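Local coordinates for protein glucosamine kinase (Streptacidiphilus jiangxiensis, PDB 6HWJ) that catalyses the ATP- and magnesium-dependent phosphorylation of D-glucosamine to D-glucosamine 6-phosphate and, more weakly, also acts on glucose, at residues W197-D200 and D201-L205. Sequence-based numbering, arbitrary orientation.
Sequences WAVD and DVRRL
D201 reaches back one helical turn to W197 with both backbone and side chain. Its N donates to W197 O at 2.9 Å with an N-H...O angle of 164°, one of four i to i+4 bonds that cross from 197-200 to 201-205 and mark this as regular alpha-helix; V202, R203 and R204 repeat it onto A198, V199 and D200, and L205 N to D201 O carries the pattern on. Followed outward, D201 CB lies 3.6 Å from the carbonyl oxygens of both W197 and A198, and CG lies 3.3 Å from W197 O. Chi1 of -76° sets CG beside the backbone N, which leads OD2 to the edge of the indole, near its plane, 3.8 Å from W197 CE3. The carboxylate is turned 56° against that ring, and OD2 forms a salt bridge with R308.

A198 CB lies over one face of the indole, 3.6 Å above its plane and offset toward the rim. Further round the helix, V199 CG1 sits over one guanidinium face of R203, 3.9 Å from NH1, while R203 NE bonds to T357. D200 OD2 meets the aliphatic part of R204, 3.3 Å from CD, and falls short of a salt bridge.

Helix 194-207 packs through W197 and D201 on helix 212-234, through A198, V199 and V202 on helix 335-356, and through V202 and L205 on helix 362-386; W197 NE1 also donates to the carbonyl of I306 in strand 306-309.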
loop_
_atom_site.group_PDB
_atom_site.type_symbol
_atom_site.label_atom_id
_atom_site.label_comp_id
_atom_site.label_asym_id
_atom_site.label_seq_id
_atom_site.Cartn_x
_atom_site.Cartn_y
_atom_site.Cartn_z
ATOM N N TRP A 197 -12.577 -11.007 5.629
ATOM C CA TRP A 197 -12.345 -12.195 6.448
ATOM C C TRP A 197 -12.201 -11.881 7.926
ATOM O O TRP A 197 -12.611 -12.698 8.749
ATOM C CB TRP A 197 -11.117 -12.990 5.979
ATOM C CG TRP A 197 -9.773 -12.312 5.998
ATOM C CD1 TRP A 197 -9.085 -11.836 4.915
ATOM C CD2 TRP A 197 -8.927 -12.084 7.134
ATOM N NE1 TRP A 197 -7.879 -11.302 5.317
ATOM C CE2 TRP A 197 -7.765 -11.442 6.675
ATOM C CE3 TRP A 197 -9.053 -12.339 8.501
ATOM C CZ2 TRP A 197 -6.732 -11.061 7.535
ATOM C CZ3 TRP A 197 -8.035 -11.949 9.344
ATOM C CH2 TRP A 197 -6.895 -11.315 8.853
ATOM N N ALA A 198 -11.646 -10.710 8.286
ATOM C CA ALA A 198 -11.521 -10.386 9.694
ATOM C C ALA A 198 -12.874 -10.043 10.299
ATOM O O ALA A 198 -13.171 -10.440 11.429
ATOM C CB ALA A 198 -10.529 -9.235 9.901
ATOM N N VAL A 199 -13.703 -9.296 9.566
ATOM C CA VAL A 199 -15.056 -9.021 10.020
ATOM C C VAL A 199 -15.826 -10.327 10.188
ATOM O O VAL A 199 -16.580 -10.500 11.144
ATOM C CB VAL A 199 -15.763 -8.069 9.039
ATOM C CG1 VAL A 199 -17.249 -8.001 9.312
ATOM C CG2 VAL A 199 -15.127 -6.650 9.121
ATOM N N ASP A 200 -15.651 -11.263 9.259
ATOM C CA ASP A 200 -16.351 -12.538 9.382
ATOM C C ASP A 200 -15.879 -13.333 10.603
ATOM O O ASP A 200 -16.705 -13.908 11.329
ATOM C CB ASP A 200 -16.171 -13.357 8.105
ATOM C CG ASP A 200 -17.032 -14.601 8.109
ATOM O OD1 ASP A 200 -18.263 -14.447 8.096
ATOM O OD2 ASP A 200 -16.479 -15.719 8.152
ATOM N N ASP A 201 -14.568 -13.398 10.840
ATOM C CA ASP A 201 -14.066 -14.069 12.042
ATOM C C ASP A 201 -14.732 -13.539 13.307
ATOM O O ASP A 201 -15.258 -14.303 14.130
ATOM C CB ASP A 201 -12.556 -13.870 12.176
ATOM C CG ASP A 201 -11.753 -14.734 11.235
ATOM O OD1 ASP A 201 -12.339 -15.588 10.540
ATOM O OD2 ASP A 201 -10.513 -14.543 11.204
ATOM N N VAL A 202 -14.697 -12.216 13.495
ATOM C CA VAL A 202 -15.189 -11.623 14.745
ATOM C C VAL A 202 -16.692 -11.762 14.858
ATOM O O VAL A 202 -17.223 -11.940 15.956
ATOM C CB VAL A 202 -14.720 -10.145 14.806
ATOM C CG1 VAL A 202 -15.309 -9.431 16.002
ATOM C CG2 VAL A 202 -13.196 -10.111 14.852
ATOM N N ARG A 203 -17.406 -11.691 13.732
ATOM C CA ARG A 203 -18.834 -11.966 13.734
ATOM C C ARG A 203 -19.108 -13.397 14.189
ATOM O O ARG A 203 -20.026 -13.657 14.985
ATOM C CB ARG A 203 -19.369 -11.722 12.318
ATOM C CG ARG A 203 -20.854 -11.699 12.154
ATOM C CD ARG A 203 -21.199 -11.121 10.778
ATOM N NE ARG A 203 -21.361 -9.665 10.815
ATOM C CZ ARG A 203 -21.209 -8.860 9.760
ATOM N NH1 ARG A 203 -20.855 -9.355 8.578
ATOM N NH2 ARG A 203 -21.403 -7.556 9.892
ATOM N N ARG A 204 -18.310 -14.346 13.705
ATOM C CA ARG A 204 -18.499 -15.733 14.113
ATOM C C ARG A 204 -18.208 -15.905 15.593
ATOM O O ARG A 204 -18.963 -16.585 16.301
ATOM C CB ARG A 204 -17.625 -16.647 13.241
ATOM C CG ARG A 204 -18.140 -16.741 11.802
ATOM C CD ARG A 204 -17.191 -17.503 10.872
ATOM N NE ARG A 204 -17.173 -18.946 11.132
ATOM C CZ ARG A 204 -16.072 -19.683 11.286
ATOM N NH1 ARG A 204 -14.866 -19.136 11.198
ATOM N NH2 ARG A 204 -16.180 -20.980 11.517
ATOM N N LEU A 205 -17.153 -15.253 16.092
ATOM C CA LEU A 205 -16.923 -15.201 17.533
ATOM C C LEU A 205 -18.167 -14.700 18.267
ATOM O O LEU A 205 -18.623 -15.313 19.236
ATOM C CB LEU A 205 -15.724 -14.303 17.843
ATOM C CG LEU A 205 -15.459 -13.962 19.319
ATOM C CD1 LEU A 205 -15.011 -15.199 20.081
ATOM C CD2 LEU A 205 -14.421 -12.856 19.432
#